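Local coordinates for N-hydroxyarylamine O-acetyltransferase (Bacillus cereus, PDB 4DMO), which acts as an arylamine N-acetyltransferase, probably moving acetyl groups from acetyl-coenzyme A to aromatic amines and N-hydroxyarylamines, at residues 6-11 against 80-85; 40-46 against 213-219; 71-76 against 109-113; 160-166 against 184-190. All coordinates share one frame; numbering follows the deposited sequence.

Contact 1 (6-11 against 80-85); sequences FQKQFF and YFLKDS
The ring of Phe81 is sandwiched between two unlike neighbours. On one face lies Phe10 in an offset stack, planes 17° apart, with Phe10 CD2 coming to 3.4 Å from Phe81 CD1; on the opposite face sits the hydroxyl of Ser85, toward the rim. The far edge of Phe81 points at the face of Phe11, an edge-to-face pair with planes at 86°, where Phe81 CZ and Phe11 CZ are 3.8 Å apart. Phe81 reaches this position because its CG is trans to its own backbone N (chi1 171°), which carries the ring across to helix 5-14. Its CB also serves as a CH-pi donor over the middle of the Phe10 ring, 3.9 Å from the centroid. Farther along, the Phe6 ring takes Tyr80 CB over one face, with Phe6 CZ 3.7 Å from that carbon. Past the rings, Gln7 lies across Asp84, its CG 3.7 Å from Asp84 CB. The acidic end of Asp84 turns to Lys55 in a salt bridge and to Thr4, while Gln7 OE1 accepts from the Thr4 backbone. Ser85 is turned back on its helix: its OG donates to Phe81 O over 2.8 Å, approaching from the face opposite to Ser85 N, so two bonds grip that carbonyl at the helix end. Ile30 of helix 27-37 covers Phe10 and Phe81 as well. Phe81 is thus a knob in the hole formed by Phe6, Gln7, Phe10 and Phe11, and the two helices pack round an aromatic cluster in the N-terminal helical bundle of the arylamine N-acetyltransferase fold.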
# COMPACT_ATOMS: atom_id res chain seq x y z
N PHE A 6 -17.83 3.39 -7.19
CA PHE A 6 -16.48 3.19 -6.67
C PHE A 6 -15.89 4.51 -6.20
O PHE A 6 -15.41 4.60 -5.08
CB PHE A 6 -15.57 2.54 -7.71
CG PHE A 6 -14.33 1.92 -7.11
CD1 PHE A 6 -14.28 0.56 -6.84
CD2 PHE A 6 -13.23 2.70 -6.78
CE1 PHE A 6 -13.15 -0.02 -6.27
CE2 PHE A 6 -12.09 2.13 -6.20
CZ PHE A 6 -12.06 0.78 -5.95
N GLN A 7 -15.95 5.53 -7.05
CA GLN A 7 -15.45 6.87 -6.72
C GLN A 7 -16.13 7.46 -5.48
O GLN A 7 -15.48 8.04 -4.59
CB GLN A 7 -15.66 7.81 -7.90
CG GLN A 7 -14.74 7.55 -9.09
CD GLN A 7 -14.88 8.60 -10.18
OE1 GLN A 7 -15.69 8.46 -11.09
NE2 GLN A 7 -14.07 9.67 -10.09
N LYS A 8 -17.45 7.32 -5.41
CA LYS A 8 -18.18 7.91 -4.30
C LYS A 8 -17.80 7.24 -2.97
O LYS A 8 -17.53 7.92 -1.98
CB LYS A 8 -19.69 7.79 -4.54
CG LYS A 8 -20.54 8.53 -3.53
CD LYS A 8 -22.04 8.28 -3.73
CE LYS A 8 -22.89 8.92 -2.62
NZ LYS A 8 -24.33 8.49 -2.70
N GLN A 9 -17.77 5.91 -2.96
CA GLN A 9 -17.39 5.16 -1.77
C GLN A 9 -15.95 5.44 -1.38
O GLN A 9 -15.60 5.42 -0.19
CB GLN A 9 -17.58 3.68 -2.01
CG GLN A 9 -18.97 3.33 -2.49
CD GLN A 9 -19.72 2.53 -1.47
OE1 GLN A 9 -19.61 2.77 -0.26
NE2 GLN A 9 -20.50 1.56 -1.95
N PHE A 10 -15.11 5.70 -2.38
CA PHE A 10 -13.72 6.02 -2.16
C PHE A 10 -13.55 7.37 -1.46
O PHE A 10 -12.86 7.46 -0.47
CB PHE A 10 -12.96 5.97 -3.49
CG PHE A 10 -11.47 5.98 -3.35
CD1 PHE A 10 -10.74 4.80 -3.31
CD2 PHE A 10 -10.78 7.18 -3.27
CE1 PHE A 10 -9.36 4.82 -3.19
CE2 PHE A 10 -9.40 7.20 -3.14
CZ PHE A 10 -8.70 6.01 -3.08
N PHE A 11 -14.17 8.42 -1.98
CA PHE A 11 -14.09 9.72 -1.30
C PHE A 11 -14.63 9.56 0.14
O PHE A 11 -14.05 10.08 1.10
CB PHE A 11 -14.91 10.79 -2.04
CG PHE A 11 -14.34 11.19 -3.39
CD1 PHE A 11 -15.07 10.97 -4.55
CD2 PHE A 11 -13.11 11.80 -3.50
CE1 PHE A 11 -14.56 11.35 -5.80
CE2 PHE A 11 -12.61 12.17 -4.73
CZ PHE A 11 -13.34 11.94 -5.88
N TYR A 80 -8.15 1.39 -9.53
CA TYR A 80 -9.55 1.51 -9.99
C TYR A 80 -10.11 2.91 -9.77
O TYR A 80 -10.76 3.45 -10.67
CB TYR A 80 -10.49 0.49 -9.32
CG TYR A 80 -10.18 -0.94 -9.70
CD1 TYR A 80 -10.26 -1.37 -11.01
CD2 TYR A 80 -9.75 -1.84 -8.74
CE1 TYR A 80 -9.95 -2.66 -11.33
CE2 TYR A 80 -9.44 -3.11 -9.05
CZ TYR A 80 -9.53 -3.53 -10.35
OH TYR A 80 -9.21 -4.83 -10.65
N PHE A 81 -9.82 3.50 -8.63
CA PHE A 81 -10.25 4.86 -8.40
C PHE A 81 -9.68 5.79 -9.45
O PHE A 81 -10.39 6.66 -9.98
CB PHE A 81 -9.79 5.37 -7.06
CG PHE A 81 -10.04 6.82 -6.86
CD1 PHE A 81 -11.31 7.28 -6.58
CD2 PHE A 81 -9.02 7.73 -7.00
CE1 PHE A 81 -11.55 8.63 -6.41
CE2 PHE A 81 -9.26 9.09 -6.83
CZ PHE A 81 -10.52 9.53 -6.53
N LEU A 82 -8.39 5.62 -9.75
CA LEU A 82 -7.68 6.51 -10.69
C LEU A 82 -8.22 6.33 -12.11
O LEU A 82 -8.38 7.31 -12.83
CB LEU A 82 -6.16 6.28 -10.65
CG LEU A 82 -5.48 6.73 -9.36
CD1 LEU A 82 -3.99 6.41 -9.35
CD2 LEU A 82 -5.67 8.22 -9.13
N LYS A 83 -8.51 5.09 -12.47
CA LYS A 83 -9.08 4.75 -13.77
C LYS A 83 -10.45 5.41 -13.99
O LYS A 83 -10.67 6.02 -15.03
CB LYS A 83 -9.20 3.23 -13.87
CG LYS A 83 -9.23 2.63 -15.26
CD LYS A 83 -8.94 1.15 -15.10
CE LYS A 83 -9.41 0.29 -16.27
NZ LYS A 83 -9.89 -1.07 -15.76
N ASP A 84 -11.37 5.25 -13.03
CA ASP A 84 -12.69 5.90 -13.11
C ASP A 84 -12.58 7.42 -13.12
O ASP A 84 -13.46 8.10 -13.65
CB ASP A 84 -13.59 5.50 -11.95
CG ASP A 84 -14.07 4.10 -12.07
OD1 ASP A 84 -13.78 3.45 -13.09
OD2 ASP A 84 -14.74 3.64 -11.12
N SER A 85 -11.52 7.94 -12.53
CA SER A 85 -11.28 9.38 -12.51
C SER A 85 -10.64 9.88 -13.80
O SER A 85 -10.19 11.02 -13.87
CB SER A 85 -10.38 9.77 -11.33
OG SER A 85 -10.98 9.41 -10.09

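Contact 2 (40-46 against 213-219); sequences FENLNIL and FNKVPLI
Glu41 and Ile219 form an antiparallel, non-hydrogen-bonded pair where the short strand 40-41 borders strand 218-223, at the margin of a five-stranded antiparallel sheet. Next to this pair the side chains meet mostly crosswise. Phe40 turns the edge of its ring toward the face of Phe213 in an offset edge-to-face arrangement, planes at 74°, with Phe40 CE2 and Phe213 CE2 3.7 Å apart. Leu43 crosses Pro217 at about a right angle, its CD2 3.8 Å from Pro217 CB, and also reaches the tip of Ile219. Leu46 CD1 follows on the same proline, 3.7 Å from Pro217 CG, while Ile45 slants over Asn214, with Ile45 CG2 against Asn214 CB. Helix 250-261 backs Pro217 and Ile219, and helix 195-207 backs Ile45 and Phe213. The carboxylate of Glu41 leads away from this packing: OE2 pairs with Arg67, and OE1 takes the N-H of Leu43 at the start of helix 43-46. The polar centre is Asn42, whose amide is turned to the turn 213-217 by a chi1 of 69°, CG lying between backbone N and carbonyl carbon. Its oxygen accepts from the backbone, Leu218 N to Asn42 OD1 2.9 Å, with the donor above the carbonyl plane. Both N-H groups are used too: Asn42 ND2 bonds Phe213 O over 2.9 Å, and Asn42 ND2 reaches Val216 O, which lies close to the amide plane, at 3.0 Å.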
# COMPACT_ATOMS: atom_id res chain seq x y z
N PHE A 40 -2.60 -0.86 6.33
CA PHE A 40 -1.94 -2.02 5.79
C PHE A 40 -2.21 -3.15 6.76
O PHE A 40 -1.85 -3.06 7.93
CB PHE A 40 -0.42 -1.73 5.71
CG PHE A 40 0.40 -2.79 5.00
CD1 PHE A 40 0.42 -2.88 3.62
CD2 PHE A 40 1.17 -3.68 5.72
CE1 PHE A 40 1.19 -3.85 2.97
CE2 PHE A 40 1.95 -4.64 5.08
CZ PHE A 40 1.96 -4.74 3.72
N GLU A 41 -2.91 -4.18 6.29
CA GLU A 41 -3.27 -5.31 7.16
C GLU A 41 -3.42 -6.64 6.41
O GLU A 41 -3.78 -6.68 5.23
CB GLU A 41 -4.56 -5.02 7.93
CG GLU A 41 -5.74 -4.69 7.04
CD GLU A 41 -6.92 -5.61 7.22
OE1 GLU A 41 -6.74 -6.85 7.28
OE2 GLU A 41 -8.04 -5.09 7.25
N ASN A 42 -3.14 -7.73 7.10
CA ASN A 42 -3.10 -9.04 6.46
C ASN A 42 -4.12 -10.02 7.00
O ASN A 42 -3.97 -11.24 6.82
CB ASN A 42 -1.74 -9.67 6.67
CG ASN A 42 -1.49 -10.05 8.09
OD1 ASN A 42 -2.08 -9.49 9.01
ND2 ASN A 42 -0.63 -11.04 8.29
N LEU A 43 -5.13 -9.51 7.67
CA LEU A 43 -5.97 -10.35 8.49
C LEU A 43 -6.82 -11.32 7.66
O LEU A 43 -7.15 -12.39 8.15
CB LEU A 43 -6.82 -9.50 9.45
CG LEU A 43 -6.00 -8.59 10.39
CD1 LEU A 43 -6.91 -7.84 11.31
CD2 LEU A 43 -5.08 -9.44 11.21
N ASN A 44 -7.14 -10.98 6.41
CA ASN A 44 -7.96 -11.89 5.61
C ASN A 44 -7.21 -13.15 5.16
O ASN A 44 -7.83 -14.13 4.77
CB ASN A 44 -8.63 -11.18 4.42
CG ASN A 44 -7.67 -10.89 3.24
OD1 ASN A 44 -6.49 -11.21 3.24
ND2 ASN A 44 -8.24 -10.29 2.20
N ILE A 45 -5.88 -13.13 5.23
CA ILE A 45 -5.06 -14.33 4.98
C ILE A 45 -5.18 -15.27 6.14
O ILE A 45 -5.31 -16.49 5.97
CB ILE A 45 -3.55 -13.98 4.76
CG1 ILE A 45 -3.40 -13.13 3.52
CG2 ILE A 45 -2.68 -15.28 4.73
CD1 ILE A 45 -1.91 -12.79 3.10
N LEU A 46 -5.13 -14.71 7.35
CA LEU A 46 -5.19 -15.52 8.56
C LEU A 46 -6.60 -16.05 8.86
O LEU A 46 -6.76 -17.14 9.42
CB LEU A 46 -4.70 -14.68 9.73
CG LEU A 46 -3.28 -14.13 9.59
CD1 LEU A 46 -2.96 -13.29 10.80
CD2 LEU A 46 -2.25 -15.26 9.41
N PHE A 213 3.67 -12.59 5.50
CA PHE A 213 2.31 -12.10 5.81
C PHE A 213 1.30 -13.22 6.09
O PHE A 213 0.10 -12.95 6.27
CB PHE A 213 1.79 -11.19 4.66
CG PHE A 213 2.62 -9.95 4.44
CD1 PHE A 213 3.20 -9.70 3.21
CD2 PHE A 213 2.86 -9.06 5.47
CE1 PHE A 213 3.98 -8.59 3.01
CE2 PHE A 213 3.63 -7.94 5.27
CZ PHE A 213 4.20 -7.71 4.04
N ASN A 214 1.77 -14.46 6.13
CA ASN A 214 0.84 -15.55 6.37
C ASN A 214 1.11 -16.31 7.67
O ASN A 214 0.62 -17.40 7.84
CB ASN A 214 0.81 -16.51 5.17
CG ASN A 214 2.14 -17.17 4.90
OD1 ASN A 214 3.10 -17.02 5.65
ND2 ASN A 214 2.21 -17.93 3.80
N LYS A 215 1.85 -15.71 8.60
CA LYS A 215 2.15 -16.35 9.89
C LYS A 215 1.34 -15.70 11.04
O LYS A 215 0.55 -16.36 11.72
CB LYS A 215 3.65 -16.23 10.23
CG LYS A 215 4.61 -16.52 9.07
CD LYS A 215 4.56 -17.97 8.62
CE LYS A 215 5.78 -18.32 7.80
NZ LYS A 215 5.91 -17.47 6.59
N VAL A 216 1.56 -14.41 11.26
CA VAL A 216 0.99 -13.70 12.41
C VAL A 216 0.30 -12.42 11.95
O VAL A 216 0.61 -11.91 10.88
CB VAL A 216 2.10 -13.33 13.42
CG1 VAL A 216 2.80 -14.58 13.93
CG2 VAL A 216 3.10 -12.41 12.80
N PRO A 217 -0.63 -11.90 12.76
CA PRO A 217 -1.27 -10.62 12.40
C PRO A 217 -0.26 -9.49 12.31
O PRO A 217 0.63 -9.39 13.14
CB PRO A 217 -2.20 -10.35 13.58
CG PRO A 217 -2.45 -11.76 14.18
CD PRO A 217 -1.14 -12.44 14.02
N LEU A 218 -0.44 -8.66 11.29
CA LEU A 218 0.39 -7.50 11.03
C LEU A 218 -0.53 -6.37 10.55
O LEU A 218 -1.23 -6.51 9.55
CB LEU A 218 1.39 -7.88 9.97
CG LEU A 218 2.65 -7.07 9.78
CD1 LEU A 218 3.57 -7.83 8.81
CD2 LEU A 218 2.34 -5.70 9.24
N ILE A 219 -0.58 -5.27 11.30
CA ILE A 219 -1.40 -4.11 10.92
C ILE A 219 -0.60 -2.84 11.14
O ILE A 219 -0.17 -2.58 12.25
CB ILE A 219 -2.67 -3.96 11.77
CG1 ILE A 219 -3.57 -5.22 11.71
CG2 ILE A 219 -3.45 -2.76 11.30
CD1 ILE A 219 -3.34 -6.16 12.85

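Contact 3 (71-76 against 109-113); sequences CYELNP and GHIAT
Asn75 projects from the first turns of helix 71-84 onto the strand that holds Ile111. Its CB lies 3.7 Å from Ile111 O, and CG packs beside Ala112 CA. At the tip the two amide atoms part. Asn75 ND2 donates to Ile111 O at 2.9 Å, in the carbonyl plane and on a lone pair, and also serves Glu125. Asn75 OD1 takes the backbone N-H of Val126 and a water 2.9 Å away; that same water accepts from Thr113 OG1 at 2.7 Å. Bonds on both amide atoms should fix the rotation of this buried group. One turn earlier, Cys71 carries its sulfur between backbone N and carbonyl carbon (chi1 68°), which sets SG obliquely to the His110 ring, 3.6 Å from His110 ND1. A long, weak bond from Ile111 N also reaches SG. His110 NE2 is held by Glu125, so Cys71, His110 and Glu125 line up as the Cys-His-Glu catalytic triad of this enzyme, and Asn75, bound to that glutamate, acts as a second-shell residue. The helix runs nearly parallel to strand 110-113; beside that strand in the sheet, strand 88-98 touches His110 and Ile111, and helix 195-207 covers Tyr72 and Ile111.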
# COMPACT_ATOMS: atom_id res chain seq x y z
N CYS A 71 -0.41 -4.99 -0.40
CA CYS A 71 -0.07 -4.21 -1.57
C CYS A 71 -0.95 -4.57 -2.76
O CYS A 71 -1.33 -3.70 -3.52
CB CYS A 71 1.42 -4.40 -1.93
SG CYS A 71 1.85 -6.02 -2.49
N TYR A 72 -1.28 -5.85 -2.92
CA TYR A 72 -2.04 -6.33 -4.06
C TYR A 72 -3.53 -6.07 -3.89
O TYR A 72 -4.31 -6.41 -4.79
CB TYR A 72 -1.81 -7.85 -4.29
CG TYR A 72 -2.01 -8.71 -3.05
CD1 TYR A 72 -0.91 -9.19 -2.32
CD2 TYR A 72 -3.27 -8.98 -2.57
CE1 TYR A 72 -1.09 -9.95 -1.16
CE2 TYR A 72 -3.46 -9.74 -1.42
CZ TYR A 72 -2.38 -10.23 -0.73
OH TYR A 72 -2.57 -10.96 0.41
N GLU A 73 -3.91 -5.51 -2.74
CA GLU A 73 -5.26 -5.01 -2.53
C GLU A 73 -5.29 -3.47 -2.54
O GLU A 73 -6.17 -2.87 -3.16
CB GLU A 73 -5.86 -5.57 -1.23
CG GLU A 73 -5.98 -7.08 -1.17
CD GLU A 73 -6.28 -7.62 0.24
OE1 GLU A 73 -7.32 -8.27 0.44
OE2 GLU A 73 -5.48 -7.39 1.15
N LEU A 74 -4.36 -2.82 -1.86
CA LEU A 74 -4.42 -1.34 -1.75
C LEU A 74 -4.07 -0.68 -3.08
O LEU A 74 -4.73 0.26 -3.49
CB LEU A 74 -3.50 -0.79 -0.65
CG LEU A 74 -3.77 -1.31 0.78
CD1 LEU A 74 -2.90 -0.67 1.87
CD2 LEU A 74 -5.21 -1.14 1.12
N ASN A 75 -3.05 -1.18 -3.77
CA ASN A 75 -2.68 -0.53 -5.02
C ASN A 75 -3.69 -0.74 -6.15
O ASN A 75 -3.99 0.21 -6.89
CB ASN A 75 -1.25 -0.90 -5.42
CG ASN A 75 -0.25 -0.16 -4.61
OD1 ASN A 75 -0.45 1.00 -4.28
ND2 ASN A 75 0.83 -0.83 -4.22
N PRO A 76 -4.26 -1.95 -6.28
CA PRO A 76 -5.35 -2.06 -7.25
C PRO A 76 -6.57 -1.23 -6.86
O PRO A 76 -7.23 -0.69 -7.74
CB PRO A 76 -5.68 -3.55 -7.24
CG PRO A 76 -4.35 -4.19 -6.88
CD PRO A 76 -3.78 -3.27 -5.83
N GLY A 109 5.81 -10.79 -5.44
CA GLY A 109 4.90 -10.55 -4.33
C GLY A 109 4.32 -9.14 -4.31
O GLY A 109 3.38 -8.87 -3.58
N HIS A 110 4.87 -8.23 -5.12
CA HIS A 110 4.41 -6.86 -5.06
C HIS A 110 3.61 -6.45 -6.29
O HIS A 110 3.89 -6.85 -7.43
CB HIS A 110 5.59 -5.88 -4.88
CG HIS A 110 5.17 -4.48 -4.50
ND1 HIS A 110 4.83 -4.14 -3.20
CD2 HIS A 110 5.06 -3.34 -5.22
CE1 HIS A 110 4.54 -2.85 -3.15
NE2 HIS A 110 4.69 -2.34 -4.36
N ILE A 111 2.63 -5.60 -6.05
CA ILE A 111 1.88 -4.98 -7.12
C ILE A 111 1.83 -3.51 -6.84
O ILE A 111 1.73 -3.12 -5.69
CB ILE A 111 0.46 -5.48 -7.17
CG1 ILE A 111 0.44 -6.96 -7.49
CG2 ILE A 111 -0.37 -4.66 -8.17
CD1 ILE A 111 0.86 -7.30 -8.89
N ALA A 112 1.89 -2.70 -7.88
CA ALA A 112 1.83 -1.24 -7.75
C ALA A 112 1.19 -0.66 -9.00
O ALA A 112 0.84 -1.39 -9.94
CB ALA A 112 3.22 -0.65 -7.55
N THR A 113 1.05 0.65 -9.00
CA THR A 113 0.33 1.36 -10.03
C THR A 113 1.23 2.39 -10.71
O THR A 113 1.97 3.10 -10.04
CB THR A 113 -0.85 2.12 -9.39
OG1 THR A 113 -1.69 1.22 -8.68
CG2 THR A 113 -1.66 2.84 -10.44
O HOH W 1 -1.49 2.63 -6.40

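Contact 4 (160-166 against 184-190); sequences KGNYILE and LGYAFYI. With KH2 (3-(1-methylpiperidinium-1-yl)propane-1-sulfonate), chain C.
Tyr163 and Phe188 face each other as a hydrogen-bonded pair of antiparallel strands, and Tyr163 CB sits over the Phe188 ring, 3.3 Å from CZ. The rings themselves run nearly parallel but have slid apart. Leu165 CB lies over the centre of the Tyr186 ring in a similar CH-pi contact, while Ile164 CB meets Leu184 CD1 at 3.6 Å on the other face of the sheet. At the 161-162 end, Gly161 CA lies over the middle of the Tyr189 ring, 3.4 Å from its centroid, with Asn162 ND2 at the ring edge. Two classic beta bulges interrupt the pairing, and the second shifts the register by one residue. Phe188 O accepts from both Asn162 N and Tyr163 N, the latter at 2.9 Å and nearly along the carbonyl axis; Leu165 O takes Gly185 N at 2.7 Å, and a weak bond from Tyr186 N. Asn162, its CG between backbone N and carbonyl carbon (chi1 41°), turns its amide toward segment 184-190, where OD1 receives Ile190 N at 3.0 Å, in the carbonyl plane. Beyond the second bulge, Leu184 N donates to a sulfonate oxygen (O2) of the bound KH2 at 3.1 Å, and Leu184 CD2 touches its ring and chain carbons; Tyr97, Trp104, Trp182 and Thr183 complete that pocket. In the large antiparallel sheet, strand 149-158 flanks 163-168 and strand 88-98 flanks 183-188, while strand 120-124 packs on Leu165 and Tyr186.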
# COMPACT_ATOMS: atom_id res chain seq x y z
N LYS A 160 14.95 -8.87 -10.69
CA LYS A 160 13.55 -8.81 -10.25
C LYS A 160 12.77 -7.69 -10.93
O LYS A 160 11.64 -7.39 -10.56
CB LYS A 160 13.46 -8.64 -8.74
CG LYS A 160 14.03 -9.80 -7.94
CD LYS A 160 13.42 -11.18 -8.31
CE LYS A 160 13.94 -12.28 -7.36
NZ LYS A 160 13.32 -13.63 -7.65
N GLY A 161 13.38 -7.06 -11.93
CA GLY A 161 12.72 -5.96 -12.60
C GLY A 161 13.69 -5.20 -13.48
O GLY A 161 14.85 -5.58 -13.63
N ASN A 162 13.18 -4.13 -14.09
CA ASN A 162 14.03 -3.22 -14.84
C ASN A 162 13.97 -1.80 -14.29
O ASN A 162 14.58 -0.91 -14.86
CB ASN A 162 13.70 -3.23 -16.33
CG ASN A 162 12.23 -3.28 -16.61
OD1 ASN A 162 11.44 -2.53 -16.03
ND2 ASN A 162 11.85 -4.19 -17.48
N TYR A 163 13.24 -1.61 -13.19
CA TYR A 163 13.25 -0.34 -12.45
C TYR A 163 13.31 -0.64 -10.96
O TYR A 163 13.12 -1.77 -10.52
CB TYR A 163 12.02 0.50 -12.73
CG TYR A 163 12.03 1.22 -14.06
CD1 TYR A 163 12.47 2.53 -14.14
CD2 TYR A 163 11.58 0.61 -15.22
CE1 TYR A 163 12.48 3.21 -15.32
CE2 TYR A 163 11.58 1.29 -16.42
CZ TYR A 163 12.03 2.60 -16.46
OH TYR A 163 12.07 3.33 -17.64
N ILE A 164 13.58 0.38 -10.17
CA ILE A 164 13.65 0.20 -8.74
C ILE A 164 13.07 1.40 -8.05
O ILE A 164 13.12 2.53 -8.57
CB ILE A 164 15.10 -0.02 -8.22
CG1 ILE A 164 15.94 1.25 -8.37
CG2 ILE A 164 15.76 -1.22 -8.90
CD1 ILE A 164 17.40 1.08 -7.80
N LEU A 165 12.50 1.13 -6.88
CA LEU A 165 12.11 2.18 -5.95
C LEU A 165 13.07 2.15 -4.78
O LEU A 165 13.13 1.16 -4.03
CB LEU A 165 10.69 1.97 -5.45
CG LEU A 165 10.34 3.10 -4.50
CD1 LEU A 165 10.15 4.37 -5.28
CD2 LEU A 165 9.12 2.77 -3.67
N GLU A 166 13.83 3.23 -4.66
CA GLU A 166 14.79 3.38 -3.61
C GLU A 166 14.25 4.32 -2.56
O GLU A 166 13.41 5.16 -2.83
CB GLU A 166 16.09 3.98 -4.17
CG GLU A 166 17.14 2.98 -4.56
CD GLU A 166 18.30 3.63 -5.26
OE1 GLU A 166 18.07 4.66 -5.92
OE2 GLU A 166 19.44 3.14 -5.12
N LEU A 184 17.31 -0.19 -1.55
CA LEU A 184 16.33 -0.75 -2.44
C LEU A 184 15.07 -1.13 -1.67
O LEU A 184 15.15 -1.85 -0.68
CB LEU A 184 16.91 -1.97 -3.12
CG LEU A 184 15.96 -2.71 -4.06
CD1 LEU A 184 15.42 -1.77 -5.11
CD2 LEU A 184 16.68 -3.91 -4.72
N GLY A 185 13.92 -0.60 -2.13
CA GLY A 185 12.62 -0.92 -1.55
C GLY A 185 12.06 -2.11 -2.29
O GLY A 185 11.96 -3.22 -1.77
N TYR A 186 11.74 -1.88 -3.55
CA TYR A 186 11.48 -3.00 -4.42
C TYR A 186 11.91 -2.73 -5.86
O TYR A 186 12.10 -1.57 -6.28
CB TYR A 186 10.00 -3.39 -4.37
CG TYR A 186 9.06 -2.29 -4.79
CD1 TYR A 186 8.39 -1.52 -3.83
CD2 TYR A 186 8.82 -2.04 -6.13
CE1 TYR A 186 7.53 -0.52 -4.22
CE2 TYR A 186 7.95 -1.05 -6.52
CZ TYR A 186 7.31 -0.30 -5.57
OH TYR A 186 6.45 0.70 -5.97
N ALA A 187 12.09 -3.84 -6.56
CA ALA A 187 12.34 -3.85 -7.97
C ALA A 187 11.04 -4.21 -8.66
O ALA A 187 10.25 -5.02 -8.15
CB ALA A 187 13.43 -4.88 -8.30
N PHE A 188 10.80 -3.61 -9.83
CA PHE A 188 9.62 -3.94 -10.62
C PHE A 188 9.91 -3.86 -12.11
O PHE A 188 10.89 -3.24 -12.50
CB PHE A 188 8.45 -3.02 -10.29
CG PHE A 188 8.69 -1.56 -10.63
CD1 PHE A 188 9.42 -0.75 -9.77
CD2 PHE A 188 8.18 -1.00 -11.78
CE1 PHE A 188 9.63 0.59 -10.06
CE2 PHE A 188 8.41 0.34 -12.08
CZ PHE A 188 9.13 1.13 -11.21
N TYR A 189 9.06 -4.50 -12.91
CA TYR A 189 9.09 -4.39 -14.36
C TYR A 189 8.06 -3.32 -14.80
O TYR A 189 6.94 -3.28 -14.27
CB TYR A 189 8.74 -5.74 -14.98
CG TYR A 189 9.73 -6.83 -14.71
CD1 TYR A 189 10.93 -6.90 -15.43
CD2 TYR A 189 9.49 -7.81 -13.72
CE1 TYR A 189 11.87 -7.93 -15.19
CE2 TYR A 189 10.44 -8.85 -13.46
CZ TYR A 189 11.63 -8.88 -14.21
OH TYR A 189 12.58 -9.85 -14.01
N ILE A 190 8.43 -2.46 -15.75
CA ILE A 190 7.54 -1.39 -16.23
C ILE A 190 6.40 -1.95 -17.09
O ILE A 190 5.39 -1.29 -17.30
CB ILE A 190 8.33 -0.32 -17.05
CG1 ILE A 190 7.47 0.94 -17.29
CG2 ILE A 190 8.79 -0.90 -18.39
CD1 ILE A 190 6.87 1.54 -16.03
S KH2 C . 20.85 -1.78 -0.77
C1 KH2 C . 20.68 -3.43 -1.35
O1 KH2 C . 20.17 -1.56 0.49
N2 KH2 C . 20.89 -5.08 -4.77
O2 KH2 C . 20.37 -0.78 -1.70
C4 KH2 C . 21.32 -3.83 -2.63
O4 KH2 C . 22.23 -1.38 -0.55
C7 KH2 C . 20.39 -4.42 -3.62
C11 KH2 C . 21.48 -4.14 -5.65
C12 KH2 C . 20.08 -6.58 -6.55
C13 KH2 C . 21.62 -7.38 -4.95
C14 KH2 C . 21.44 -7.17 -6.41
C15 KH2 C . 21.87 -6.03 -4.38
C16 KH2 C . 19.77 -5.73 -5.38

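In the fold
Contact 3 lies deepest, its centre about 6 Å from the centre of the chain, and is polar, with hydrogen bonds, a water and the catalytic residues. Contact 1 shares helix 71-84 with it but sits farther out, buried in aromatic packing. Contact 4 pairs two strands of the sheet that supplies the strand side of contact 3, and the two touch where Tyr186 CE1 comes 3.4 Å from His110 NE2; its chemistry is backbone pairing and rings, with a ligand at one end. Contact 2 is only partly buried and belongs to the other sheet, yet it meets contact 3 through a probable hydrogen bond from Asn44 ND2 to Glu73 OE1 and encloses it along the chain.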